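Local coordinates for penicillin-binding protein 2B (Streptococcus pneumoniae, PDB 2WAD) that probably forms the peptide cross-links between glycan strands of cell-wall peptidoglycan as an elongasome transpeptidase, and binds penicillin, at residues His545-Ile550 and Gln564-Lys569; Lys309-Leu314 and Thr352-Ser357. One frame throughout, in Å; residues are numbered along the deposited sequence.

The two contacts lie side by side, their centres about 10 Å apart, and share one small mixed sheet ordered 63-64, 307-310, 547-553, 559-565. Contact 1 joins the two arms of the 547-553/559-565 hairpin. Contact 2 begins at the neighbouring strand 307-310 and reaches the start of strand 355-363 in the six-stranded transpeptidase sheet. Probable backbone hydrogen bonds from E548 N to K309 O (2.6 Å) and from T311 N to I546 O (2.7 Å) connect them. Both lie away from the predicted acyl-ester serine S386. In contact 2, the D313 side chain is about 6 Å from a bound zinc ion.

Contact 1: His545-Ile550 and Gln564-Lys569; sequences HIVEGI and QAIDTK. Unlike the reference sequence in segment 545-550: H545 (reference Arg). Unlike the reference sequence in segment 564-569: A565 (reference Gln), I566 (reference Leu), D567 (reference Gln), T568 (reference Pro), K569 (reference Thr).
H545 and I566 meet because the chi1 of H545 (61°) sets its ring between the backbone N and the carbonyl carbon, while that of I566 (-74°) turns CG2 anti to the backbone N. This CG2 lies over one face of the imidazole, 3.9 Å from ND1 and offset toward the rim, in a CH-pi contact. The ring is held by ND1, which donates in its own plane to V547 O (2.8 Å). The arms then pair antiparallel at two successive positions. G549 and A565 form a non-hydrogen-bonded pair, CA to CA 4.0 Å, and I550 pairs with Q564 through I550 N to Q564 O (2.8 Å) and Q564 N to I550 O (3.2 Å). I566 N adds a nearly straight bond to E548 O (3.0 Å), approaching from above the carbonyl plane. On the other edge of the strand, E548 and G549 both face K309 in a classic beta bulge. Water 2 bridges E548 O and I566 O, and water 1 links I566 O with T568 OG1 and, weakly, with H545 NE2 (2.7 Å). NE2 also has a weak bond to T352 O. ND1 is thus probably protonated; weak NE2 contacts permit a charged ring without establishing it.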
loop_
_atom_site.group_PDB
_atom_site.type_symbol
_atom_site.label_atom_id
_atom_site.label_comp_id
_atom_site.label_asym_id
_atom_site.label_seq_id
_atom_site.Cartn_x
_atom_site.Cartn_y
_atom_site.Cartn_z
ATOM N N HIS A 545 2.841 5.541 -8.962
ATOM C CA HIS A 545 3.099 6.307 -7.757
ATOM C C HIS A 545 1.800 7.019 -7.394
ATOM O O HIS A 545 1.146 7.602 -8.266
ATOM C CB HIS A 545 4.330 7.238 -7.862
ATOM C CG HIS A 545 4.251 8.288 -8.932
ATOM N ND1 HIS A 545 3.821 9.572 -8.680
ATOM C CD2 HIS A 545 4.607 8.260 -10.237
ATOM C CE1 HIS A 545 3.886 10.281 -9.794
ATOM N NE2 HIS A 545 4.354 9.503 -10.755
ATOM N N ILE A 546 1.418 6.890 -6.125
ATOM C CA ILE A 546 0.188 7.464 -5.608
ATOM C C ILE A 546 0.438 8.899 -5.128
ATOM O O ILE A 546 -0.469 9.741 -5.115
ATOM C CB ILE A 546 -0.324 6.609 -4.431
ATOM C CG1 ILE A 546 -0.652 5.192 -4.883
ATOM C CG2 ILE A 546 -1.560 7.245 -3.805
ATOM C CD1 ILE A 546 -0.616 4.138 -3.777
ATOM N N VAL A 547 1.675 9.172 -4.705
ATOM C CA VAL A 547 2.058 10.512 -4.280
ATOM C C VAL A 547 2.557 11.341 -5.457
ATOM O O VAL A 547 3.333 10.840 -6.264
ATOM C CB VAL A 547 3.103 10.476 -3.157
ATOM C CG1 VAL A 547 3.599 11.888 -2.883
ATOM C CG2 VAL A 547 2.500 9.855 -1.878
ATOM N N GLU A 548 2.099 12.590 -5.553
ATOM C CA GLU A 548 2.427 13.464 -6.681
ATOM C C GLU A 548 3.582 14.390 -6.347
ATOM O O GLU A 548 4.415 14.679 -7.210
ATOM C CB GLU A 548 1.216 14.293 -7.153
ATOM C CG GLU A 548 1.496 15.320 -8.277
ATOM C CD GLU A 548 2.043 16.652 -7.757
ATOM O OE1 GLU A 548 2.811 17.324 -8.477
ATOM O OE2 GLU A 548 1.728 17.054 -6.621
ATOM N N GLY A 549 3.629 14.867 -5.106
ATOM C CA GLY A 549 4.722 15.754 -4.696
ATOM C C GLY A 549 4.816 15.945 -3.193
ATOM O O GLY A 549 3.896 15.609 -2.460
ATOM N N ILE A 550 5.943 16.460 -2.721
ATOM C CA ILE A 550 6.049 16.835 -1.315
ATOM C C ILE A 550 5.922 18.343 -1.237
ATOM O O ILE A 550 6.566 19.044 -2.011
ATOM C CB ILE A 550 7.384 16.393 -0.704
ATOM C CG1 ILE A 550 7.487 14.858 -0.717
ATOM C CG2 ILE A 550 7.546 16.974 0.688
ATOM C CD1 ILE A 550 8.535 14.329 -1.665
ATOM N N GLN A 564 9.181 19.412 -3.750
ATOM C CA GLN A 564 9.781 18.472 -4.692
ATOM C C GLN A 564 8.733 17.523 -5.283
ATOM O O GLN A 564 8.061 16.798 -4.558
ATOM C CB GLN A 564 10.856 17.649 -3.977
ATOM C CG GLN A 564 11.427 16.492 -4.784
ATOM C CD GLN A 564 12.447 15.695 -3.992
ATOM O OE1 GLN A 564 13.202 16.245 -3.186
ATOM N NE2 GLN A 564 12.484 14.390 -4.225
ATOM N N ALA A 565 8.595 17.529 -6.602
ATOM C CA ALA A 565 7.658 16.634 -7.260
ATOM C C ALA A 565 8.250 15.230 -7.276
ATOM O O ALA A 565 9.462 15.073 -7.284
ATOM C CB ALA A 565 7.393 17.099 -8.674
ATOM N N ILE A 566 7.404 14.205 -7.279
ATOM C CA ILE A 566 7.905 12.845 -7.392
ATOM C C ILE A 566 8.143 12.513 -8.853
ATOM O O ILE A 566 7.217 12.441 -9.670
ATOM C CB ILE A 566 6.993 11.819 -6.704
ATOM C CG1 ILE A 566 7.158 11.945 -5.185
ATOM C CG2 ILE A 566 7.345 10.401 -7.166
ATOM C CD1 ILE A 566 5.993 11.378 -4.419
ATOM N N ASP A 567 9.418 12.347 -9.178
ATOM C CA ASP A 567 9.833 12.218 -10.562
ATOM C C ASP A 567 9.454 10.859 -11.158
ATOM O O ASP A 567 9.269 9.868 -10.457
ATOM C CB ASP A 567 11.342 12.487 -10.681
ATOM C CG ASP A 567 11.724 13.886 -10.213
ATOM O OD1 ASP A 567 10.904 14.827 -10.354
ATOM O OD2 ASP A 567 12.853 14.040 -9.695
ATOM N N THR A 568 9.314 10.818 -12.472
ATOM C CA THR A 568 8.921 9.589 -13.136
ATOM C C THR A 568 10.055 8.568 -13.055
ATOM O O THR A 568 11.207 8.922 -13.269
ATOM C CB THR A 568 8.613 9.874 -14.597
ATOM O OG1 THR A 568 7.422 10.662 -14.661
ATOM C CG2 THR A 568 8.416 8.572 -15.347
ATOM N N LYS A 569 9.741 7.306 -12.788
ATOM C CA LYS A 569 10.804 6.332 -12.597
ATOM C C LYS A 569 10.716 5.185 -13.590
ATOM O O LYS A 569 9.792 4.383 -13.522
ATOM C CB LYS A 569 10.777 5.790 -11.166
ATOM C CG LYS A 569 12.037 5.034 -10.755
ATOM C CD LYS A 569 11.829 4.315 -9.425
ATOM C CE LYS A 569 11.408 5.276 -8.307
ATOM N NZ LYS A 569 11.057 4.545 -7.049
HETATM O O HOH W 1 5.812 11.387 -12.085
HETATM O O HOH W 2 4.983 13.786 -9.517
#

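Contact 2: Lys309-Leu314 and Thr352-Ser357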
loop_
_atom_site.group_PDB
_atom_site.type_symbol
_atom_site.label_atom_id
_atom_site.label_comp_id
_atom_site.label_asym_id
_atom_site.label_seq_id
_atom_site.Cartn_x
_atom_site.Cartn_y
_atom_site.Cartn_z
ATOM N N LYS A 309 0.939 15.436 -1.479
ATOM C CA LYS A 309 -0.278 15.545 -2.278
ATOM C C LYS A 309 -0.362 14.348 -3.220
ATOM O O LYS A 309 0.568 14.068 -3.977
ATOM C CB LYS A 309 -0.282 16.868 -3.053
ATOM C CG LYS A 309 -1.473 17.088 -3.994
ATOM C CD LYS A 309 -1.653 18.577 -4.361
ATOM C CE LYS A 309 -0.955 18.947 -5.673
ATOM N NZ LYS A 309 -1.523 20.142 -6.374
ATOM N N LEU A 310 -1.483 13.632 -3.173
ATOM C CA LEU A 310 -1.660 12.446 -4.009
ATOM C C LEU A 310 -1.986 12.778 -5.452
ATOM O O LEU A 310 -2.360 13.902 -5.788
ATOM C CB LEU A 310 -2.759 11.538 -3.473
ATOM C CG LEU A 310 -2.748 11.284 -1.967
ATOM C CD1 LEU A 310 -3.777 10.194 -1.672
ATOM C CD2 LEU A 310 -1.343 10.913 -1.517
ATOM N N THR A 311 -1.833 11.764 -6.297
ATOM C CA THR A 311 -2.120 11.878 -7.716
ATOM C C THR A 311 -3.601 11.624 -7.928
ATOM O O THR A 311 -4.123 11.939 -8.993
ATOM C CB THR A 311 -1.344 10.812 -8.512
ATOM O OG1 THR A 311 -1.612 9.521 -7.947
ATOM C CG2 THR A 311 0.160 11.052 -8.450
ATOM N N ILE A 312 -4.264 11.029 -6.938
ATOM C CA ILE A 312 -5.679 10.675 -7.056
ATOM C C ILE A 312 -6.587 11.808 -6.620
ATOM O O ILE A 312 -6.381 12.414 -5.565
ATOM C CB ILE A 312 -6.074 9.456 -6.188
ATOM C CG1 ILE A 312 -5.215 8.227 -6.536
ATOM C CG2 ILE A 312 -7.570 9.158 -6.368
ATOM C CD1 ILE A 312 -5.284 7.134 -5.500
ATOM N N ASP A 313 -7.593 12.080 -7.442
ATOM C CA ASP A 313 -8.623 13.028 -7.084
ATOM C C ASP A 313 -9.813 12.304 -6.451
ATOM O O ASP A 313 -10.366 11.386 -7.035
ATOM C CB ASP A 313 -9.041 13.779 -8.348
ATOM C CG ASP A 313 -9.830 15.011 -8.038
ATOM O OD1 ASP A 313 -10.997 14.857 -7.620
ATOM O OD2 ASP A 313 -9.256 16.114 -8.163
ATOM N N LEU A 314 -10.205 12.689 -5.247
ATOM C CA LEU A 314 -11.358 12.069 -4.603
ATOM C C LEU A 314 -12.599 11.918 -5.492
ATOM O O LEU A 314 -13.252 10.876 -5.440
ATOM C CB LEU A 314 -11.748 12.864 -3.356
ATOM C CG LEU A 314 -11.480 12.333 -1.946
ATOM C CD1 LEU A 314 -10.085 11.773 -1.871
ATOM C CD2 LEU A 314 -11.680 13.438 -0.921
ATOM N N THR A 352 3.645 8.906 -16.921
ATOM C CA THR A 352 4.343 9.282 -15.687
ATOM C C THR A 352 4.240 8.251 -14.557
ATOM O O THR A 352 5.005 8.297 -13.592
ATOM C CB THR A 352 3.808 10.599 -15.093
ATOM O OG1 THR A 352 2.502 10.380 -14.534
ATOM C CG2 THR A 352 3.804 11.728 -16.136
ATOM N N GLY A 353 3.284 7.332 -14.647
ATOM C CA GLY A 353 3.117 6.368 -13.567
ATOM C C GLY A 353 2.158 6.876 -12.502
ATOM O O GLY A 353 1.823 6.131 -11.578
ATOM N N ALA A 354 1.668 8.104 -12.654
ATOM C CA ALA A 354 0.712 8.639 -11.688
ATOM C C ALA A 354 -0.517 7.749 -11.558
ATOM O O ALA A 354 -1.045 7.301 -12.573
ATOM C CB ALA A 354 0.285 10.050 -12.077
ATOM N N VAL A 355 -0.975 7.509 -10.331
ATOM C CA VAL A 355 -2.148 6.664 -10.109
ATOM C C VAL A 355 -3.407 7.522 -10.172
ATOM O O VAL A 355 -3.554 8.453 -9.388
ATOM C CB VAL A 355 -2.087 5.866 -8.782
ATOM C CG1 VAL A 355 -3.465 5.260 -8.448
ATOM C CG2 VAL A 355 -1.059 4.724 -8.891
ATOM N N LEU A 356 -4.280 7.252 -11.141
ATOM C CA LEU A 356 -5.514 8.039 -11.297
ATOM C C LEU A 356 -6.610 7.534 -10.363
ATOM O O LEU A 356 -7.346 8.332 -9.792
ATOM C CB LEU A 356 -5.996 8.016 -12.752
ATOM C CG LEU A 356 -4.906 8.514 -13.711
ATOM C CD1 LEU A 356 -5.338 8.285 -15.157
ATOM C CD2 LEU A 356 -4.506 9.988 -13.393
ATOM N N SER A 357 -6.698 6.217 -10.193
ATOM C CA SER A 357 -7.527 5.619 -9.153
ATOM C C SER A 357 -7.219 4.139 -9.041
ATOM O O SER A 357 -6.777 3.521 -10.007
ATOM C CB SER A 357 -9.026 5.780 -9.445
ATOM O OG SER A 357 -9.346 4.969 -10.549
HETATM O O HOH W 3 -7.646 10.763 -10.169
#
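The peptide carbonyl of V355 is the flat group on which T311 and I312 converge. In its plane, T311 OG1 donates to a lone pair of V355 O at 2.6 Å; I312 CG1 comes from one side of that plane, past the oxygen end, 3.3 Å from V355 O. A chi1 of 53° puts OG1 between its own backbone N and carbonyl carbon and leaves CG2 beside the backbone N, where its methyl meets A354 CB at 3.8 Å. T311 thus presents a polar and an apolar branch to consecutive residues. I312 and V355 run side by side, pointing the same way, with I312 CD1 3.9 Å from V355 CG1. Further along, water 3 fills in for a direct backbone bond: it accepts from D313 N (3.0 Å) and donates to L356 O (2.5 Å). The loop leading into the strand is shaped by an ST turn, in which A354 N donates to T352 OG1 at 3.1 Å. I546 O, just before strand 547-553, is a second acceptor near the hydroxyl, whose single proton cannot fully serve both. D313 is the N-cap of helix 314-334, its OD1 receiving A315 N, and I312 and S357 both pack on that helix at Q317. L356 and S357 form a classic beta bulge facing A347, so the contact lies where strand 307-310 turns into the helix, beside strands 355-363 and 342-348.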